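Local coordinates for beta-galactosidase (PDB 4MAD), which probably hydrolyses terminal non-reducing beta-D-galactose residues in beta-D-galactosides, as a member of glycosyl hydrolase family 35, at residues A[523-528]-A[561-566]. Sequence-based numbering, arbitrary orientation.
Sequences DKAADT and VPAPFL
Thr528 and Val561 form an antiparallel, hydrogen-bonded pair with their CA atoms 5.2 Å apart. Thr528 N donates to Val561 O at 3.2 Å, and Val561 N donates to Thr528 O at 2.8 Å. The two side chains lie side by side on the same face of the sheet. The methyl CG2 of Thr528 rests on CB of Val561 at 3.7 Å. With chi1 of Thr528 at -170°, OG1 lies anti to the backbone N, which sets CG2 beside Val561 and turns OG1 to the carbonyl oxygens of Arg354 and Val588. OG1 hydrogen-bonds with both, which must share its single proton.

Past the pair, the carboxylate of Asp527 takes over from the backbone. Its OD1 accepts from Ala563 N at 2.9 Å, and the donor lies nearly in line with the C-O bond. Ala563 begins the 3-10 segment 563-565, so this bond ties the carboxylate to the first residue of that turn. OD1 also bonds to Tyr47 OH, while OD2 forms a salt bridge with Lys353. Replacing Asp527 with alanine removes the carboxylate and would probably leave Ala563 N and Tyr47 OH without this partner and Lys353 without its charged mate.

The remaining contacts are van der Waals packing. CB of Ala563 packs against the backbone of Ala526, 3.6 Å from its carbonyl carbon. Leu566 comes from the far end of the turn. Its CB lies 4.0 Å from CB of Ala525, and its CD1 reaches Ala526 O at 3.6 Å.

Both segments belong to the galactose-binding domain region. The contact joins the loop that leads from strand 514-522 into strand 528-531 to the turn between strands 558-561 and 569-577. Strand 558-561 is one edge of an antiparallel sheet in this chain, and Val561 also touches Leu547 of strand 545-551.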
ATOM      1  N   ASP A 523       7.108 -13.425  27.433  1.00 28.59           N
ATOM      2  CA  ASP A 523       6.374 -13.461  28.653  1.00 33.05           C
ATOM      3  C   ASP A 523       4.960 -12.921  28.543  1.00 34.29           C
ATOM      4  O   ASP A 523       4.027 -13.529  28.961  1.00 33.13           O
ATOM      5  CB  ASP A 523       7.157 -12.752  29.783  1.00 34.02           C
ATOM      6  CG  ASP A 523       8.003 -11.518  29.302  1.00 40.13           C
ATOM      7  OD1 ASP A 523       7.652 -10.861  28.326  1.00 31.20           O
ATOM      8  OD2 ASP A 523       9.015 -11.209  29.952  1.00 42.92           O
ATOM      9  N   LYS A 524       4.840 -11.738  27.967  1.00 33.16           N
ATOM     10  CA  LYS A 524       3.564 -11.141  27.652  1.00 32.21           C
ATOM     11  C   LYS A 524       3.672 -10.384  26.332  1.00 28.47           C
ATOM     12  O   LYS A 524       4.563  -9.638  26.175  1.00 29.67           O
ATOM     13  CB  LYS A 524       3.238 -10.148  28.724  1.00 35.22           C
ATOM     14  CG  LYS A 524       1.957  -9.443  28.551  1.00 36.86           C
ATOM     15  CD  LYS A 524       1.900  -8.364  29.545  1.00 41.43           C
ATOM     16  CE  LYS A 524       0.558  -7.776  29.629  1.00 42.82           C
ATOM     17  NZ  LYS A 524       0.592  -6.770  30.648  1.00 46.64           N
ATOM     18  N   ALA A 525       2.751 -10.571  25.427  1.00 25.71           N
ATOM     19  CA  ALA A 525       2.832  -9.904  24.145  1.00 25.06           C
ATOM     20  C   ALA A 525       2.795  -8.373  24.277  1.00 22.59           C
ATOM     21  O   ALA A 525       2.045  -7.867  25.039  1.00 23.88           O
ATOM     22  CB  ALA A 525       1.759 -10.342  23.322  1.00 25.01           C
ATOM     23  N   ALA A 526       3.638  -7.674  23.547  1.00 20.87           N
ATOM     24  CA  ALA A 526       3.621  -6.230  23.555  1.00 20.22           C
ATOM     25  C   ALA A 526       4.128  -5.759  22.187  1.00 19.41           C
ATOM     26  O   ALA A 526       4.744  -6.508  21.522  1.00 21.86           O
ATOM     27  CB  ALA A 526       4.489  -5.721  24.581  1.00 21.00           C
ATOM     28  N   ASP A 527       3.868  -4.528  21.798  1.00 18.95           N
ATOM     29  CA  ASP A 527       4.349  -4.050  20.521  1.00 19.66           C
ATOM     30  C   ASP A 527       5.848  -4.038  20.548  1.00 19.33           C
ATOM     31  O   ASP A 527       6.422  -3.863  21.531  1.00 19.29           O
ATOM     32  CB  ASP A 527       3.866  -2.643  20.208  1.00 19.37           C
ATOM     33  CG  ASP A 527       2.417  -2.562  19.836  1.00 24.08           C
ATOM     34  OD1 ASP A 527       1.758  -3.562  19.654  1.00 22.48           O
ATOM     35  OD2 ASP A 527       1.958  -1.448  19.755  1.00 21.46           O
ATOM     36  N   THR A 528       6.451  -4.283  19.414  1.00 17.85           N
ATOM     37  CA  THR A 528       7.881  -4.353  19.322  1.00 17.09           C
ATOM     38  C   THR A 528       8.361  -4.122  17.897  1.00 16.17           C
ATOM     39  O   THR A 528       7.568  -4.046  17.021  1.00 15.87           O
ATOM     40  CB  THR A 528       8.456  -5.677  19.879  1.00 14.22           C
ATOM     41  OG1 THR A 528       9.856  -5.612  19.977  1.00 17.34           O
ATOM     42  CG2 THR A 528       8.089  -6.808  19.008  1.00 18.27           C
ATOM     43  N   VAL A 561       6.214  -4.824  14.704  1.00 16.31           N
ATOM     44  CA  VAL A 561       5.483  -5.986  15.065  1.00 17.49           C
ATOM     45  C   VAL A 561       4.340  -5.649  16.029  1.00 16.27           C
ATOM     46  O   VAL A 561       4.562  -5.464  17.162  1.00 17.53           O
ATOM     47  CB  VAL A 561       6.398  -6.967  15.776  1.00 16.32           C
ATOM     48  CG1 VAL A 561       5.693  -8.235  16.054  1.00 17.86           C
ATOM     49  CG2 VAL A 561       7.650  -7.182  15.045  1.00 20.39           C
ATOM     50  N   PRO A 562       3.127  -5.620  15.558  1.00 18.79           N
ATOM     51  CA  PRO A 562       1.996  -5.414  16.431  1.00 19.41           C
ATOM     52  C   PRO A 562       1.845  -6.549  17.443  1.00 20.99           C
ATOM     53  O   PRO A 562       2.003  -7.668  17.101  1.00 19.70           O
ATOM     54  CB  PRO A 562       0.810  -5.431  15.469  1.00 21.34           C
ATOM     55  CG  PRO A 562       1.355  -5.157  14.202  1.00 21.43           C
ATOM     56  CD  PRO A 562       2.699  -5.709  14.172  1.00 16.43           C
ATOM     57  N   ALA A 563       1.420  -6.232  18.646  1.00 19.36           N
ATOM     58  CA  ALA A 563       1.335  -7.260  19.651  1.00 21.42           C
ATOM     59  C   ALA A 563       0.455  -8.444  19.243  1.00 20.08           C
ATOM     60  O   ALA A 563       0.748  -9.550  19.602  1.00 22.84           O
ATOM     61  CB  ALA A 563       0.855  -6.692  20.903  1.00 19.13           C
ATOM     62  N   PRO A 564      -0.608  -8.213  18.502  1.00 20.81           N
ATOM     63  CA  PRO A 564      -1.535  -9.297  18.158  1.00 22.01           C
ATOM     64  C   PRO A 564      -0.926 -10.409  17.336  1.00 21.92           C
ATOM     65  O   PRO A 564      -1.451 -11.467  17.301  1.00 19.12           O
ATOM     66  CB  PRO A 564      -2.596  -8.587  17.386  1.00 22.18           C
ATOM     67  CG  PRO A 564      -2.671  -7.271  18.053  1.00 20.36           C
ATOM     68  CD  PRO A 564      -1.252  -6.915  18.304  1.00 20.39           C
ATOM     69  N   PHE A 565       0.145 -10.094  16.634  1.00 18.18           N
ATOM     70  CA  PHE A 565       0.918 -11.037  15.896  1.00 19.75           C
ATOM     71  C   PHE A 565       1.650 -12.054  16.817  1.00 20.43           C
ATOM     72  O   PHE A 565       1.991 -13.106  16.409  1.00 22.15           O
ATOM     73  CB  PHE A 565       1.893 -10.301  15.004  1.00 19.16           C
ATOM     74  CG  PHE A 565       1.267  -9.646  13.778  1.00 20.27           C
ATOM     75  CD1 PHE A 565      -0.072  -9.685  13.537  1.00 18.83           C
ATOM     76  CD2 PHE A 565       2.054  -8.989  12.876  1.00 16.54           C
ATOM     77  CE1 PHE A 565      -0.589  -9.089  12.448  1.00 21.50           C
ATOM     78  CE2 PHE A 565       1.540  -8.426  11.803  1.00 18.74           C
ATOM     79  CZ  PHE A 565       0.216  -8.457  11.588  1.00 22.38           C
ATOM     80  N   LEU A 566       1.964 -11.618  18.021  1.00 19.44           N
ATOM     81  CA  LEU A 566       2.615 -12.387  19.067  1.00 19.58           C
ATOM     82  C   LEU A 566       1.670 -13.185  20.000  1.00 23.26           C
ATOM     83  O   LEU A 566       0.508 -12.928  20.068  1.00 22.32           O
ATOM     84  CB  LEU A 566       3.478 -11.478  19.932  1.00 20.26           C
ATOM     85  CG  LEU A 566       4.667 -10.753  19.297  1.00 21.01           C
ATOM     86  CD1 LEU A 566       5.341  -9.752  20.167  1.00 19.81           C
ATOM     87  CD2 LEU A 566       5.616 -11.726  18.781  1.00 24.38           C
TER